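Local coordinates for protein pyrrolysyl-tRNA synthetase (Desulfitobacterium hafniense, PDB 3DSQ) that probably attaches pyrrolysine to its cognate tRNA at the expense of ATP, working as a homodimeric class II aminoacyl-tRNA synthetase, at residues 153-159 with 171-177. Numbering follows the deposited sequence.
Sequences FEIGTCY and EFTMLNL
E154, G156 and C158 pair with N176, M174 and F172, respectively, through two backbone hydrogen bonds per pair, so 153-159 and 171-177 run antiparallel, their segment axes 142° apart, as the two strands of a twisted beta hairpin. The bond from C158 N to F172 O is the shortest, at 2.7 Å. On the face carrying C158, M174 and F172, the F172 ring folds back over its partner because CG sits between the backbone N and the carbonyl carbon (chi1 55°). One ring face then takes C158 CB, 3.4 Å from F172 CE1, and C158 O lies above that plane near the rim. C158 SG reaches along the sheet to M174 CG at 3.9 Å and makes an oblique sulfur-aromatic contact with F172. The other face is apolar at one end: L175 CD1 touches both I155 CG1, 3.7 Å away, and F153 CD2, 3.8 Å away, the two lying on the same side of the methyl, while the CB atoms of F153 and L177 meet beside them. Farther along, one water joins T157 OG1 (2.6 Å) to T173 OG1 (2.8 Å), donating to the latter, which also bonds E258. Y159 and E171 lie side by side, ring and carboxylate planes 21° apart, with Y159 CE2 3.6 Å from E171 CG. Their polar ends converge on T96 of the second subunit, so this end of the hairpin helps build the dimer interface. E154 turns to R128 and T94. Within the mostly antiparallel sheet characteristic of class II synthetase catalytic domains, strand 150-159 has strand 90-91 running parallel on one side and 171-180 on the other, and antiparallel strand 250-256 follows 171-180; helices 72-85, 187-201 and 257-265 pack against L175.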
ATOM      1  N   PHE B 153       6.714 -12.568  -5.125  1.00 28.88           N
ATOM      2  CA  PHE B 153       7.162 -11.377  -4.415  1.00 27.26           C
ATOM      3  C   PHE B 153       5.988 -10.495  -4.049  1.00 26.19           C
ATOM      4  O   PHE B 153       4.915 -10.615  -4.630  1.00 25.08           O
ATOM      5  CB  PHE B 153       8.163 -10.555  -5.241  1.00 26.48           C
ATOM      6  CG  PHE B 153       7.532  -9.721  -6.323  1.00 28.47           C
ATOM      7  CD1 PHE B 153       7.162 -10.288  -7.534  1.00 27.09           C
ATOM      8  CD2 PHE B 153       7.350  -8.349  -6.139  1.00 27.76           C
ATOM      9  CE1 PHE B 153       6.623  -9.504  -8.552  1.00 26.86           C
ATOM     10  CE2 PHE B 153       6.812  -7.554  -7.148  1.00 25.77           C
ATOM     11  CZ  PHE B 153       6.447  -8.131  -8.357  1.00 27.43           C
ATOM     12  N   GLU B 154       6.197  -9.637  -3.053  1.00 26.24           N
ATOM     13  CA  GLU B 154       5.181  -8.687  -2.617  1.00 23.24           C
ATOM     14  C   GLU B 154       5.865  -7.390  -2.211  1.00 19.40           C
ATOM     15  O   GLU B 154       6.970  -7.386  -1.678  1.00 19.38           O
ATOM     16  CB  GLU B 154       4.342  -9.231  -1.434  1.00 25.13           C
ATOM     17  CG  GLU B 154       3.227  -8.243  -0.978  1.00 23.58           C
ATOM     18  CD  GLU B 154       2.224  -8.828   0.035  1.00 26.14           C
ATOM     19  OE1 GLU B 154       1.262  -8.111   0.405  1.00 22.72           O
ATOM     20  OE2 GLU B 154       2.387  -9.993   0.455  1.00 24.53           O
ATOM     21  N   ILE B 155       5.204  -6.283  -2.504  1.00 20.74           N
ATOM     22  CA  ILE B 155       5.698  -4.959  -2.159  1.00 21.85           C
ATOM     23  C   ILE B 155       4.571  -4.426  -1.287  1.00 22.66           C
ATOM     24  O   ILE B 155       3.446  -4.314  -1.750  1.00 22.74           O
ATOM     25  CB  ILE B 155       5.809  -4.046  -3.393  1.00 21.57           C
ATOM     26  CG1 ILE B 155       6.863  -4.594  -4.369  1.00 24.46           C
ATOM     27  CG2 ILE B 155       6.157  -2.631  -2.946  1.00 22.50           C
ATOM     28  CD1 ILE B 155       7.066  -3.723  -5.622  1.00 22.89           C
ATOM     29  N   GLY B 156       4.845  -4.119  -0.028  1.00 22.12           N
ATOM     30  CA  GLY B 156       3.758  -3.632   0.794  1.00 23.55           C
ATOM     31  C   GLY B 156       4.118  -3.137   2.175  1.00 22.58           C
ATOM     32  O   GLY B 156       5.167  -3.446   2.730  1.00 24.78           O
ATOM     33  N   THR B 157       3.198  -2.375   2.732  1.00 22.24           N
ATOM     34  CA  THR B 157       3.370  -1.768   4.032  1.00 23.32           C
ATOM     35  C   THR B 157       3.532  -2.776   5.158  1.00 21.42           C
ATOM     36  O   THR B 157       2.792  -3.747   5.243  1.00 19.15           O
ATOM     37  CB  THR B 157       2.177  -0.848   4.343  1.00 22.98           C
ATOM     38  OG1 THR B 157       1.994   0.056   3.245  1.00 25.53           O
ATOM     39  CG2 THR B 157       2.429  -0.036   5.625  1.00 20.94           C
ATOM     40  N   CYS B 158       4.541  -2.526   5.986  1.00 22.18           N
ATOM     41  CA  CYS B 158       4.841  -3.326   7.161  1.00 24.00           C
ATOM     42  C   CYS B 158       4.945  -2.310   8.288  1.00 23.09           C
ATOM     43  O   CYS B 158       5.126  -1.120   8.036  1.00 19.79           O
ATOM     44  CB  CYS B 158       6.146  -4.117   6.992  1.00 23.11           C
ATOM     45  SG  CYS B 158       5.951  -5.550   5.886  1.00 25.13           S
ATOM     46  N   TYR B 159       4.813  -2.783   9.523  1.00 22.93           N
ATOM     47  CA  TYR B 159       4.813  -1.901  10.672  1.00 25.77           C
ATOM     48  C   TYR B 159       5.622  -2.424  11.855  1.00 26.89           C
ATOM     49  O   TYR B 159       5.554  -3.604  12.195  1.00 25.76           O
ATOM     50  CB  TYR B 159       3.381  -1.692  11.158  1.00 25.48           C
ATOM     51  CG  TYR B 159       2.372  -1.315  10.102  1.00 25.75           C
ATOM     52  CD1 TYR B 159       1.915  -2.252   9.168  1.00 23.53           C
ATOM     53  CD2 TYR B 159       1.830  -0.028  10.067  1.00 24.67           C
ATOM     54  CE1 TYR B 159       0.939  -1.915   8.232  1.00 23.59           C
ATOM     55  CE2 TYR B 159       0.858   0.318   9.138  1.00 23.37           C
ATOM     56  CZ  TYR B 159       0.412  -0.623   8.228  1.00 24.81           C
ATOM     57  OH  TYR B 159      -0.601  -0.285   7.361  1.00 23.92           O
ATOM     58  N   GLU B 171       5.498   2.985   9.811  1.00 24.79           N
ATOM     59  CA  GLU B 171       4.924   2.421   8.587  1.00 24.95           C
ATOM     60  C   GLU B 171       6.018   2.438   7.527  1.00 23.03           C
ATOM     61  O   GLU B 171       6.533   3.491   7.204  1.00 19.99           O
ATOM     62  CB  GLU B 171       3.762   3.281   8.069  1.00 27.29           C
ATOM     63  CG  GLU B 171       2.608   3.444   9.017  1.00 30.09           C
ATOM     64  CD  GLU B 171       1.421   4.125   8.373  1.00 26.78           C
ATOM     65  OE1 GLU B 171       0.980   3.664   7.299  1.00 25.82           O
ATOM     66  OE2 GLU B 171       0.921   5.112   8.948  1.00 27.64           O
ATOM     67  N   PHE B 172       6.366   1.280   6.989  1.00 22.91           N
ATOM     68  CA  PHE B 172       7.392   1.225   5.970  1.00 22.40           C
ATOM     69  C   PHE B 172       6.990   0.251   4.860  1.00 23.37           C
ATOM     70  O   PHE B 172       6.130  -0.617   5.045  1.00 22.69           O
ATOM     71  CB  PHE B 172       8.761   0.887   6.595  1.00 20.02           C
ATOM     72  CG  PHE B 172       8.784  -0.387   7.422  1.00 20.26           C
ATOM     73  CD1 PHE B 172       9.181  -1.591   6.854  1.00 20.07           C
ATOM     74  CD2 PHE B 172       8.426  -0.371   8.775  1.00 21.08           C
ATOM     75  CE1 PHE B 172       9.228  -2.772   7.607  1.00 23.51           C
ATOM     76  CE2 PHE B 172       8.466  -1.552   9.550  1.00 15.95           C
ATOM     77  CZ  PHE B 172       8.866  -2.749   8.971  1.00 21.01           C
ATOM     78  N   THR B 173       7.591   0.431   3.692  1.00 23.16           N
ATOM     79  CA  THR B 173       7.275  -0.399   2.543  1.00 18.86           C
ATOM     80  C   THR B 173       8.390  -1.399   2.316  1.00 20.85           C
ATOM     81  O   THR B 173       9.560  -1.030   2.202  1.00 23.14           O
ATOM     82  CB  THR B 173       7.103   0.461   1.271  1.00 20.55           C
ATOM     83  OG1 THR B 173       6.307   1.617   1.575  1.00 19.95           O
ATOM     84  CG2 THR B 173       6.411  -0.344   0.163  1.00 17.96           C
ATOM     85  N   MET B 174       8.014  -2.668   2.252  1.00 21.24           N
ATOM     86  CA  MET B 174       8.958  -3.746   2.032  1.00 24.39           C
ATOM     87  C   MET B 174       8.699  -4.410   0.699  1.00 23.71           C
ATOM     88  O   MET B 174       7.550  -4.554   0.275  1.00 21.37           O
ATOM     89  CB  MET B 174       8.834  -4.832   3.112  1.00 24.12           C
ATOM     90  CG  MET B 174       9.383  -4.451   4.471  1.00 30.28           C
ATOM     91  SD  MET B 174      11.157  -4.127   4.440  1.00 32.75           S
ATOM     92  CE  MET B 174      11.119  -2.403   4.517  1.00 36.43           C
ATOM     93  N   LEU B 175       9.795  -4.783   0.047  1.00 26.19           N
ATOM     94  CA  LEU B 175       9.766  -5.519  -1.202  1.00 28.05           C
ATOM     95  C   LEU B 175      10.420  -6.810  -0.745  1.00 27.60           C
ATOM     96  O   LEU B 175      11.489  -6.784  -0.146  1.00 30.01           O
ATOM     97  CB  LEU B 175      10.643  -4.869  -2.279  1.00 29.14           C
ATOM     98  CG  LEU B 175      11.182  -5.853  -3.342  1.00 30.47           C
ATOM     99  CD1 LEU B 175      10.034  -6.539  -4.063  1.00 28.79           C
ATOM    100  CD2 LEU B 175      12.077  -5.119  -4.338  1.00 32.24           C
ATOM    101  N   ASN B 176       9.775  -7.936  -0.985  1.00 28.76           N
ATOM    102  CA  ASN B 176      10.372  -9.192  -0.580  1.00 31.13           C
ATOM    103  C   ASN B 176      10.178 -10.138  -1.736  1.00 30.21           C
ATOM    104  O   ASN B 176       9.057 -10.530  -2.017  1.00 30.00           O
ATOM    105  CB  ASN B 176       9.681  -9.754   0.666  1.00 32.04           C
ATOM    106  CG  ASN B 176      10.453 -10.901   1.291  1.00 36.58           C
ATOM    107  OD1 ASN B 176      11.011 -11.750   0.591  1.00 36.26           O
ATOM    108  ND2 ASN B 176      10.477 -10.940   2.618  1.00 37.99           N
ATOM    109  N   LEU B 177      11.263 -10.479  -2.426  1.00 30.30           N
ATOM    110  CA  LEU B 177      11.147 -11.405  -3.540  1.00 29.61           C
ATOM    111  C   LEU B 177      11.750 -12.738  -3.157  1.00 26.74           C
ATOM    112  O   LEU B 177      12.715 -12.810  -2.402  1.00 26.22           O
ATOM    113  CB  LEU B 177      11.792 -10.844  -4.815  1.00 31.96           C
ATOM    114  CG  LEU B 177      13.194 -10.249  -4.899  1.00 33.69           C
ATOM    115  CD1 LEU B 177      14.188 -11.056  -4.106  1.00 37.37           C
ATOM    116  CD2 LEU B 177      13.581 -10.217  -6.383  1.00 34.07           C
TER
HETATM  117  O   HOH W   1       3.503   1.129   1.448  1.00 42.32           O